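PDB 3DDD: putative Acetyltransferase from Pyrococcus horikoshii, which binds coenzyme A and, like other GNAT-family proteins, probably transfers an acyl group from it to an acceptor. Local coordinates for residues I80-K85 against L112-R117; I122-S127 against M264-G269; I240-N245 against E274-Y279. All blocks are in the same frame, centred on the assembly; numbering follows the deposited sequence.

Interaction 1: I80-K85 against L112-R117; sequences IFFYNK and LEIGRR
The ring of F82 meets helix 103-118 edge-on, its CZ lying 3.7 Å from the CA of G115, with that carbon close to the plane of the ring. In the GNAT fold a helix packs along the strands of the central sheet, and here strand 73-82 lies beneath its C-terminal half. The local axes run nearly parallel, 12° apart, with a closest approach of 9.6 Å. G115 shows how a glycine on the buried side of a helix can admit large side chains beneath it. I80 uses the same site: with CG1 anti to its backbone N (chi1 -170°) and chi2 extended, the chain reaches outward until CD1 stands 3.7 Å from the CA of G115. A CB on that glycine would run into I80 CD1, so the fit depends on the missing side chain. No hydrogen bond joins the two segments; the contact is apolar throughout. A87 of the adjacent strand 86-94 touches both I80 and F82, and K118 makes a cation-pi contact with the F82 ring. I114, one residue before the glycine, supplies the second apolar surface: the two side chains cross at about a right angle, and the CG2 branch of I114, which lies anti to the backbone N, comes to the edge of the F82 ring, 3.8 Å from F82 CZ.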
loop_
_atom_site.group_PDB
_atom_site.type_symbol
_atom_site.label_atom_id
_atom_site.label_comp_id
_atom_site.label_asym_id
_atom_site.label_seq_id
_atom_site.Cartn_x
_atom_site.Cartn_y
_atom_site.Cartn_z
ATOM N N ILE A 80 -6.681 7.766 -2.390
ATOM C CA ILE A 80 -6.794 7.894 -0.940
ATOM C C ILE A 80 -7.635 6.697 -0.459
ATOM O O ILE A 80 -8.599 6.293 -1.124
ATOM C CB ILE A 80 -7.355 9.287 -0.511
ATOM C CG1 ILE A 80 -7.224 9.456 0.994
ATOM C CG2 ILE A 80 -8.791 9.541 -0.988
ATOM C CD1 ILE A 80 -7.371 10.818 1.447
ATOM N N PHE A 81 -7.179 6.068 0.616
ATOM C CA PHE A 81 -7.858 4.933 1.229
ATOM C C PHE A 81 -8.150 5.280 2.689
ATOM O O PHE A 81 -7.240 5.568 3.451
ATOM C CB PHE A 81 -7.002 3.654 1.111
ATOM C CG PHE A 81 -6.624 3.315 -0.312
ATOM C CD1 PHE A 81 -7.535 2.714 -1.157
ATOM C CD2 PHE A 81 -5.367 3.631 -0.812
ATOM C CE1 PHE A 81 -7.202 2.432 -2.475
ATOM C CE2 PHE A 81 -5.019 3.332 -2.105
ATOM C CZ PHE A 81 -5.924 2.734 -2.942
ATOM N N PHE A 82 -9.430 5.281 3.048
ATOM C CA PHE A 82 -9.876 5.629 4.404
ATOM C C PHE A 82 -10.049 4.468 5.353
ATOM O O PHE A 82 -10.671 3.461 5.028
ATOM C CB PHE A 82 -11.213 6.371 4.356
ATOM C CG PHE A 82 -11.093 7.739 3.816
ATOM C CD1 PHE A 82 -10.610 8.752 4.606
ATOM C CD2 PHE A 82 -11.399 7.991 2.488
ATOM C CE1 PHE A 82 -10.448 10.019 4.084
ATOM C CE2 PHE A 82 -11.253 9.227 1.963
ATOM C CZ PHE A 82 -10.783 10.255 2.755
ATOM N N TYR A 83 -9.493 4.633 6.535
ATOM C CA TYR A 83 -9.808 3.789 7.682
ATOM C C TYR A 83 -10.524 4.687 8.728
ATOM O O TYR A 83 -11.058 5.763 8.381
ATOM C CB TYR A 83 -8.522 3.137 8.196
ATOM C CG TYR A 83 -7.714 2.554 7.084
ATOM C CD1 TYR A 83 -8.210 1.500 6.333
ATOM C CD2 TYR A 83 -6.471 3.090 6.732
ATOM C CE1 TYR A 83 -7.494 0.974 5.291
ATOM C CE2 TYR A 83 -5.728 2.557 5.689
ATOM C CZ TYR A 83 -6.247 1.503 4.965
ATOM O OH TYR A 83 -5.537 0.983 3.920
ATOM N N ASN A 84 -10.534 4.285 9.988
ATOM C CA ASN A 84 -11.378 4.975 10.977
ATOM C C ASN A 84 -10.755 6.267 11.447
ATOM O O ASN A 84 -11.449 7.244 11.668
ATOM C CB ASN A 84 -11.667 4.077 12.192
ATOM C CG ASN A 84 -12.389 2.784 11.822
ATOM O OD1 ASN A 84 -12.930 2.657 10.735
ATOM N ND2 ASN A 84 -12.398 1.822 12.736
ATOM N N LYS A 85 -9.440 6.263 11.586
ATOM C CA LYS A 85 -8.715 7.357 12.218
ATOM C C LYS A 85 -7.744 8.021 11.272
ATOM O O LYS A 85 -7.253 9.108 11.544
ATOM C CB LYS A 85 -7.898 6.800 13.369
ATOM C CG LYS A 85 -8.717 6.172 14.518
ATOM C CD LYS A 85 -7.800 5.849 15.714
ATOM C CE LYS A 85 -8.449 4.834 16.663
ATOM N NZ LYS A 85 -8.474 3.478 16.018
ATOM N N LEU A 112 -5.976 15.436 -0.588
ATOM C CA LEU A 112 -5.847 15.947 0.778
ATOM C C LEU A 112 -7.112 16.672 1.206
ATOM O O LEU A 112 -7.459 16.700 2.394
ATOM C CB LEU A 112 -4.701 16.974 0.839
ATOM C CG LEU A 112 -3.705 16.905 1.960
ATOM C CD1 LEU A 112 -3.193 15.455 1.986
ATOM C CD2 LEU A 112 -2.573 17.973 1.721
ATOM N N GLU A 113 -7.723 17.354 0.235
ATOM C CA GLU A 113 -8.929 18.138 0.446
ATOM C C GLU A 113 -10.061 17.248 0.867
ATOM O O GLU A 113 -10.836 17.596 1.769
ATOM C CB GLU A 113 -9.309 18.886 -0.835
ATOM C CG GLU A 113 -10.403 19.916 -0.669
ATOM C CD GLU A 113 -10.608 20.765 -1.925
ATOM O OE1 GLU A 113 -10.623 20.201 -3.052
ATOM O OE2 GLU A 113 -10.716 22.004 -1.771
ATOM N N ILE A 114 -10.179 16.126 0.159
ATOM C CA ILE A 114 -11.120 15.055 0.493
ATOM C C ILE A 114 -10.815 14.418 1.843
ATOM O O ILE A 114 -11.722 14.156 2.608
ATOM C CB ILE A 114 -11.077 13.916 -0.580
ATOM C CG1 ILE A 114 -11.686 14.406 -1.912
ATOM C CG2 ILE A 114 -11.761 12.636 -0.079
ATOM C CD1 ILE A 114 -11.197 13.617 -3.121
ATOM N N GLY A 115 -9.543 14.126 2.095
ATOM C CA GLY A 115 -9.106 13.471 3.328
ATOM C C GLY A 115 -9.305 14.285 4.608
ATOM O O GLY A 115 -9.720 13.739 5.632
ATOM N N ARG A 116 -8.992 15.582 4.544
ATOM C CA ARG A 116 -9.140 16.491 5.673
ATOM C C ARG A 116 -10.570 16.649 6.191
ATOM O O ARG A 116 -10.766 16.932 7.357
ATOM C CB ARG A 116 -8.656 17.871 5.281
ATOM C CG ARG A 116 -7.172 18.082 5.306
ATOM C CD ARG A 116 -6.886 19.547 4.876
ATOM N NE ARG A 116 -5.466 19.876 4.757
ATOM C CZ ARG A 116 -4.641 20.021 5.798
ATOM N NH1 ARG A 116 -5.050 19.807 7.053
ATOM N NH2 ARG A 116 -3.381 20.351 5.590
ATOM N N ARG A 117 -11.561 16.529 5.325
ATOM C CA ARG A 117 -12.957 16.584 5.751
ATOM C C ARG A 117 -13.328 15.393 6.607
ATOM O O ARG A 117 -14.278 15.477 7.373
ATOM C CB ARG A 117 -13.896 16.460 4.571
ATOM C CG ARG A 117 -14.255 17.660 3.793
ATOM C CD ARG A 117 -14.980 17.155 2.534
ATOM N NE ARG A 117 -14.691 18.095 1.501
ATOM C CZ ARG A 117 -14.491 17.810 0.234
ATOM N NH1 ARG A 117 -14.596 16.578 -0.220
ATOM N NH2 ARG A 117 -14.209 18.816 -0.580
#

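Interaction 2: I122-S127 against M264-G269; sequences IRLDAS and MRMRLG. With COA (coenzyme A), chain B.
An antiparallel beta pairing between strands 121-126 and 258-267 joins the CoA-binding GNAT region to the second GNAT region of the chain, so the two are bonded to each other through their backbones. I122 with L268, L124 with M266 and A126 with M264 are hydrogen-bonded pairs, each closed by two N-H...O bonds. The bond from L268 N to I122 O is 2.8 Å long and almost straight at 177°. R123 with R267 and D125 with R265 are the non-hydrogen-bonded pairs between them, and their side chains carry the charged face. R265 grips D125 side-on: NE donates to OD1 at 3.0 Å and 173°, and NH2 donates to OD2 at 3.0 Å, on its syn lone pair. The carboxylate and guanidinium planes are 42° apart; OD1 lies close to the guanidinium plane, whereas OD2 is tilted from it. R265 NH2 is also salt-bridged to G288 OXT, the chain terminus, while T145 OG1 bonds D125 OD1. R123 NH2 stands 4.2 Å from R265 NH1, a like-charge approach probably eased by E142 and E274, both salt-bridged to R123; E142 also holds R267. On the other face, L124 and M266 lie side by side. In selenomethionine M266, with CG beside the backbone N and chi2 extended, SE comes to 3.6 Å from A126 CB. Just past the strand, S127 OG lies 2.9 Å from N4P of coenzyme A and makes a weak hydrogen bond to O5P. Helix 131-136 covers the L124 and M266 face, with strand 86-94 flanking 121-126 and strand 140-149 flanking 258-267.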
loop_
_atom_site.group_PDB
_atom_site.type_symbol
_atom_site.label_atom_id
_atom_site.label_comp_id
_atom_site.label_asym_id
_atom_site.label_seq_id
_atom_site.Cartn_x
_atom_site.Cartn_y
_atom_site.Cartn_z
ATOM N N ILE A 122 -3.287 11.823 7.921
ATOM C CA ILE A 122 -3.076 11.229 6.607
ATOM C C ILE A 122 -1.633 10.768 6.547
ATOM O O ILE A 122 -0.727 11.493 6.926
ATOM C CB ILE A 122 -3.438 12.211 5.451
ATOM C CG1 ILE A 122 -4.956 12.459 5.424
ATOM C CG2 ILE A 122 -3.003 11.660 4.110
ATOM C CD1 ILE A 122 -5.374 13.671 4.630
ATOM N N ARG A 123 -1.435 9.546 6.071
ATOM C CA ARG A 123 -0.106 8.981 5.959
ATOM C C ARG A 123 0.144 8.393 4.572
ATOM O O ARG A 123 -0.769 8.190 3.776
ATOM C CB ARG A 123 0.105 7.922 7.041
ATOM C CG ARG A 123 0.018 8.495 8.428
ATOM C CD ARG A 123 -0.193 7.456 9.461
ATOM N NE ARG A 123 1.035 6.785 9.881
ATOM C CZ ARG A 123 1.076 5.550 10.372
ATOM N NH1 ARG A 123 -0.033 4.800 10.453
ATOM N NH2 ARG A 123 2.244 5.038 10.728
ATOM N N LEU A 124 1.410 8.131 4.307
ATOM C CA LEU A 124 1.845 7.605 3.025
ATOM C C LEU A 124 3.269 7.081 3.120
ATOM O O LEU A 124 3.991 7.389 4.058
ATOM C CB LEU A 124 1.769 8.687 1.940
ATOM C CG LEU A 124 2.532 9.993 2.185
ATOM C CD1 LEU A 124 4.042 9.857 1.873
ATOM C CD2 LEU A 124 1.919 11.089 1.382
ATOM N N ASP A 125 3.651 6.311 2.112
ATOM C CA ASP A 125 5.007 5.799 1.932
ATOM C C ASP A 125 5.631 6.397 0.693
ATOM O O ASP A 125 5.263 6.047 -0.434
ATOM C CB ASP A 125 4.971 4.290 1.861
ATOM C CG ASP A 125 4.641 3.687 3.196
ATOM O OD1 ASP A 125 5.496 3.815 4.095
ATOM O OD2 ASP A 125 3.536 3.101 3.353
ATOM N N ALA A 126 6.560 7.318 0.942
ATOM C CA ALA A 126 7.199 8.175 -0.066
ATOM C C ALA A 126 8.439 7.607 -0.740
ATOM O O ALA A 126 9.439 7.330 -0.071
ATOM C CB ALA A 126 7.627 9.529 0.621
ATOM N N SER A 127 8.419 7.552 -2.074
ATOM C CA SER A 127 9.609 7.281 -2.884
ATOM C C SER A 127 10.489 8.523 -2.956
ATOM O O SER A 127 10.122 9.570 -2.423
ATOM C CB SER A 127 9.190 6.867 -4.292
ATOM O OG SER A 127 8.670 7.982 -5.030
HETATM N N MSE A 264 10.022 6.340 2.644
HETATM C CA MSE A 264 9.941 6.963 3.915
HETATM C C MSE A 264 8.450 7.078 4.170
HETATM O O MSE A 264 7.707 7.611 3.352
HETATM C CB MSE A 264 10.663 8.309 3.882
HETATM C CG MSE A 264 10.514 9.133 5.141
HETATM SE SE MSE A 264 11.314 8.329 6.697
HETATM C CE MSE A 264 13.203 8.785 6.353
ATOM N N ARG A 265 8.013 6.515 5.284
ATOM C CA ARG A 265 6.657 6.675 5.709
ATOM C C ARG A 265 6.587 8.087 6.254
ATOM O O ARG A 265 7.530 8.559 6.841
ATOM C CB ARG A 265 6.289 5.624 6.749
ATOM C CG ARG A 265 4.887 5.671 7.285
ATOM C CD ARG A 265 4.529 4.296 7.898
ATOM N NE ARG A 265 4.236 3.337 6.828
ATOM C CZ ARG A 265 3.540 2.215 6.959
ATOM N NH1 ARG A 265 3.058 1.850 8.143
ATOM N NH2 ARG A 265 3.296 1.469 5.876
HETATM N N MSE A 266 5.482 8.772 5.987
HETATM C CA MSE A 266 5.312 10.174 6.378
HETATM C C MSE A 266 3.893 10.417 6.871
HETATM O O MSE A 266 2.987 9.646 6.565
HETATM C CB MSE A 266 5.587 11.081 5.182
HETATM C CG MSE A 266 6.955 10.921 4.554
HETATM SE SE MSE A 266 7.239 12.134 3.099
HETATM C CE MSE A 266 7.928 13.640 4.097
ATOM N N ARG A 267 3.712 11.502 7.611
ATOM C CA ARG A 267 2.452 11.797 8.293
ATOM C C ARG A 267 2.100 13.276 8.271
ATOM O O ARG A 267 2.938 14.154 8.527
ATOM C CB ARG A 267 2.503 11.296 9.748
ATOM C CG ARG A 267 1.237 11.557 10.544
ATOM C CD ARG A 267 1.387 11.126 11.977
ATOM N NE ARG A 267 2.111 12.135 12.754
ATOM C CZ ARG A 267 3.394 12.072 13.075
ATOM N NH1 ARG A 267 4.131 11.027 12.765
ATOM N NH2 ARG A 267 3.932 13.052 13.772
ATOM N N LEU A 268 0.826 13.539 7.996
ATOM C CA LEU A 268 0.251 14.852 8.199
ATOM C C LEU A 268 -0.875 14.722 9.227
ATOM O O LEU A 268 -1.897 14.073 8.988
ATOM C CB LEU A 268 -0.243 15.471 6.898
ATOM C CG LEU A 268 -0.870 16.865 7.038
ATOM C CD1 LEU A 268 0.108 17.919 7.626
ATOM C CD2 LEU A 268 -1.428 17.319 5.712
ATOM N N GLY A 269 -0.671 15.352 10.379
ATOM C CA GLY A 269 -1.597 15.255 11.478
ATOM C C GLY A 269 -0.984 14.534 12.668
ATOM O O GLY A 269 0.236 14.349 12.740
HETATM N N1A COA B . 13.106 13.822 -8.584
HETATM C C2A COA B . 13.032 14.488 -7.386
HETATM N N3A COA B . 11.875 15.161 -7.053
HETATM C C4A COA B . 10.832 15.148 -7.933
HETATM C C5A COA B . 10.880 14.470 -9.131
HETATM C C6A COA B . 12.040 13.809 -9.455
HETATM N N6A COA B . 12.179 13.464 -10.716
HETATM N N7A COA B . 9.713 14.619 -9.800
HETATM C C8A COA B . 8.912 15.366 -9.013
HETATM N N9A COA B . 9.597 15.688 -7.861
HETATM C C1B COA B . 9.087 16.355 -6.651
HETATM C C2B COA B . 9.716 17.734 -6.497
HETATM O O2B COA B . 9.813 18.139 -5.164
HETATM C C3B COA B . 8.702 18.600 -7.192
HETATM O O3B COA B . 8.832 19.921 -6.791
HETATM P P3B COA B . 9.828 20.936 -7.540
HETATM O O7A COA B . 9.497 22.353 -7.086
HETATM O O8A COA B . 9.564 20.825 -9.014
HETATM O O9A COA B . 11.205 20.679 -7.030
HETATM C C4B COA B . 7.437 17.945 -6.697
HETATM O O4B COA B . 7.711 16.569 -6.829
HETATM C C5B COA B . 6.174 18.330 -7.437
HETATM O O5B COA B . 6.397 18.226 -8.802
HETATM P P1A COA B . 5.166 17.855 -9.743
HETATM O O1A COA B . 5.429 18.413 -11.117
HETATM O O2A COA B . 3.847 18.341 -9.208
HETATM O O3A COA B . 5.239 16.254 -9.678
HETATM P P2A COA B . 4.850 15.313 -10.919
HETATM O O4A COA B . 3.716 15.755 -11.773
HETATM O O5A COA B . 6.097 15.038 -11.740
HETATM O O6A COA B . 4.512 13.916 -10.167
HETATM C CBP COA B . 5.384 11.907 -8.950
HETATM C CCP COA B . 5.392 13.438 -9.166
HETATM C CDP COA B . 3.932 11.434 -9.018
HETATM C CEP COA B . 5.932 11.664 -7.535
HETATM C CAP COA B . 6.368 11.090 -9.813
HETATM O OAP COA B . 7.048 11.855 -10.755
HETATM C C9P COA B . 5.867 9.814 -10.453
HETATM O O9P COA B . 4.688 9.672 -11.129
HETATM N N8P COA B . 6.612 8.734 -10.372
HETATM C C7P COA B . 5.958 7.505 -10.018
HETATM C C6P COA B . 6.818 6.615 -9.165
HETATM C C5P COA B . 7.492 7.360 -8.066
HETATM O O5P COA B . 8.743 7.238 -8.029
HETATM N N4P COA B . 6.731 8.113 -7.219
HETATM C C3P COA B . 5.387 7.824 -6.664
HETATM C C2P COA B . 5.303 7.108 -5.282
HETATM S S1P COA B . 5.624 8.065 -3.747
#

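Interaction 3: I240-N245 against E274-Y279; sequences IIPEVN and EKVDIY
N245 carries the polar part of this contact, its ND2 donating to the carbonyl O of Y279 at 2.7 Å and a nearly straight 169°. The acceptor lies in the amide plane of N245, yet the donor stands above the carbonyl plane of Y279, well off its lone pairs. With CG anti to the backbone N (chi1 -175°), the amide is carried across to segment 274-279, where ND2 also lies 3.2 Å from D277 O. Apolar contacts flank the amide. V244 CG2 presses on V276 CG2 at 3.5 Å, tighter than usual for two carbons, the side chains crossing at about a right angle. P242 slides past V276 in the opposite direction, P242 CB to V276 CG2 3.9 Å, and its CG approaches Y279 O at 3.5 Å. Replacing the asparagine by an alanine here would probably leave Y279 O without this donor and the N-terminus of helix 246-252 without its weak side-chain cap.

Backbone turns set these groups in place. P242 to N245 form a type I turn closed by N245 N to P242 O, which brings P242, V244 and N245 round to the facing segment. There the backbone bond from I278 N to K275 O, 3.2 Å long, folds the loop. Further out, Y143 of strand 140-149 touches P242 and V244, while Y279 OH bonds the terminal carboxylate of G288 and R183. The arrangement is a helix N-cap: one asparagine caps the N-terminus of helix 246-252 with its oxygen, through weak bonds from OD1 to the backbone N atoms of D247 and A248, and with its nitrogen ties it to Y279, where strand 279-281 begins.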
loop_
_atom_site.group_PDB
_atom_site.type_symbol
_atom_site.label_atom_id
_atom_site.label_comp_id
_atom_site.label_asym_id
_atom_site.label_seq_id
_atom_site.Cartn_x
_atom_site.Cartn_y
_atom_site.Cartn_z
ATOM N N ILE A 240 7.716 -6.115 2.906
ATOM C CA ILE A 240 8.069 -4.725 3.141
ATOM C C ILE A 240 8.034 -4.514 4.652
ATOM O O ILE A 240 6.956 -4.521 5.279
ATOM C CB ILE A 240 7.114 -3.733 2.420
ATOM C CG1 ILE A 240 7.089 -3.993 0.918
ATOM C CG2 ILE A 240 7.566 -2.355 2.653
ATOM C CD1 ILE A 240 5.944 -3.303 0.196
ATOM N N ILE A 241 9.226 -4.295 5.197
ATOM C CA ILE A 241 9.484 -4.239 6.617
ATOM C C ILE A 241 9.614 -2.795 7.103
ATOM O O ILE A 241 10.373 -2.026 6.524
ATOM C CB ILE A 241 10.832 -4.952 6.911
ATOM C CG1 ILE A 241 10.736 -6.430 6.539
ATOM C CG2 ILE A 241 11.195 -4.818 8.351
ATOM C CD1 ILE A 241 12.021 -7.150 6.826
ATOM N N PRO A 242 8.937 -2.445 8.204
ATOM C CA PRO A 242 9.175 -1.145 8.809
ATOM C C PRO A 242 10.530 -1.213 9.499
ATOM O O PRO A 242 10.757 -2.110 10.294
ATOM C CB PRO A 242 8.036 -1.000 9.821
ATOM C CG PRO A 242 7.186 -2.192 9.686
ATOM C CD PRO A 242 7.980 -3.242 8.982
ATOM N N GLU A 243 11.411 -0.272 9.195
ATOM C CA GLU A 243 12.813 -0.348 9.626
ATOM C C GLU A 243 12.952 -0.231 11.161
ATOM O O GLU A 243 13.998 -0.578 11.715
ATOM C CB GLU A 243 13.638 0.721 8.873
ATOM C CG GLU A 243 15.166 0.643 9.009
ATOM C CD GLU A 243 15.910 1.587 8.053
ATOM O OE1 GLU A 243 15.270 2.410 7.377
ATOM O OE2 GLU A 243 17.153 1.515 7.986
ATOM N N VAL A 244 11.898 0.242 11.832
ATOM C CA VAL A 244 11.867 0.356 13.295
ATOM C C VAL A 244 11.506 -0.939 14.018
ATOM O O VAL A 244 11.548 -0.972 15.237
ATOM C CB VAL A 244 10.864 1.427 13.778
ATOM C CG1 VAL A 244 11.385 2.825 13.463
ATOM C CG2 VAL A 244 9.486 1.179 13.205
ATOM N N ASN A 245 11.110 -1.981 13.285
ATOM C CA ASN A 245 10.896 -3.290 13.879
ATOM C C ASN A 245 12.255 -3.933 13.790
ATOM O O ASN A 245 12.659 -4.380 12.717
ATOM C CB ASN A 245 9.844 -4.096 13.110
ATOM C CG ASN A 245 9.520 -5.414 13.766
ATOM O OD1 ASN A 245 10.352 -5.984 14.444
ATOM N ND2 ASN A 245 8.299 -5.915 13.558
ATOM N N GLU A 274 0.305 2.828 17.143
ATOM C CA GLU A 274 0.504 1.564 16.440
ATOM C C GLU A 274 1.480 0.693 17.224
ATOM O O GLU A 274 2.233 1.197 18.030
ATOM C CB GLU A 274 1.014 1.806 15.007
ATOM C CG GLU A 274 2.353 2.518 14.907
ATOM C CD GLU A 274 2.766 2.822 13.474
ATOM O OE1 GLU A 274 2.024 2.467 12.523
ATOM O OE2 GLU A 274 3.851 3.413 13.297
ATOM N N LYS A 275 1.459 -0.615 17.006
ATOM C CA LYS A 275 2.364 -1.499 17.743
ATOM C C LYS A 275 3.341 -2.145 16.759
ATOM O O LYS A 275 3.177 -3.272 16.303
ATOM C CB LYS A 275 1.585 -2.521 18.572
ATOM C CG LYS A 275 2.471 -3.266 19.575
ATOM C CD LYS A 275 1.678 -4.091 20.603
ATOM C CE LYS A 275 2.595 -4.933 21.513
ATOM N NZ LYS A 275 4.020 -4.438 21.558
ATOM N N VAL A 276 4.356 -1.374 16.422
ATOM C CA VAL A 276 5.191 -1.643 15.266
ATOM C C VAL A 276 6.207 -2.779 15.534
ATOM O O VAL A 276 6.775 -3.337 14.599
ATOM C CB VAL A 276 5.910 -0.340 14.821
ATOM C CG1 VAL A 276 7.042 0.014 15.812
ATOM C CG2 VAL A 276 6.403 -0.458 13.376
ATOM N N ASP A 277 6.413 -3.092 16.818
ATOM C CA ASP A 277 7.250 -4.219 17.234
ATOM C C ASP A 277 6.655 -5.559 16.815
ATOM O O ASP A 277 7.392 -6.503 16.532
ATOM C CB ASP A 277 7.573 -4.190 18.759
ATOM C CG ASP A 277 6.334 -4.236 19.654
ATOM O OD1 ASP A 277 5.624 -3.216 19.727
ATOM O OD2 ASP A 277 6.095 -5.271 20.325
ATOM N N ILE A 278 5.330 -5.633 16.710
ATOM C CA ILE A 278 4.678 -6.867 16.221
ATOM C C ILE A 278 4.366 -6.864 14.726
ATOM O O ILE A 278 3.792 -7.827 14.201
ATOM C CB ILE A 278 3.404 -7.261 17.039
ATOM C CG1 ILE A 278 2.254 -6.249 16.901
ATOM C CG2 ILE A 278 3.784 -7.510 18.513
ATOM C CD1 ILE A 278 0.914 -6.829 17.387
ATOM N N TYR A 279 4.730 -5.767 14.061
ATOM C CA TYR A 279 4.321 -5.477 12.703
ATOM C C TYR A 279 5.546 -5.677 11.842
ATOM O O TYR A 279 6.453 -4.830 11.863
ATOM C CB TYR A 279 3.829 -4.033 12.599
ATOM C CG TYR A 279 3.126 -3.642 11.301
ATOM C CD1 TYR A 279 2.593 -4.592 10.429
ATOM C CD2 TYR A 279 2.912 -2.321 11.004
ATOM C CE1 TYR A 279 1.896 -4.198 9.282
ATOM C CE2 TYR A 279 2.223 -1.920 9.864
ATOM C CZ TYR A 279 1.717 -2.856 9.011
ATOM O OH TYR A 279 1.046 -2.446 7.877
#

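Along the chain, interaction 1 closes before the other two open, whereas interactions 2 and 3 cross, their segments alternating. The centres of interactions 1 and 2 are about 13 Å apart, those of 2 and 3 about 15 Å, and those of 1 and 3 about 23 Å, which places interaction 2 between the others. Helix 103-118 leads directly into strand 121-126, and I122 CD1 packs beneath it 4.0 Å from G115 CA. Interactions 2 and 3 touch where R265 NH1 lies 4.2 Å from Y279 CE2, besides the R123-E274 salt bridge. Interaction 1 belongs to the first, CoA-binding GNAT region and interaction 3 to the second; interaction 2 joins them by backbone hydrogen bonds as well as chain connection.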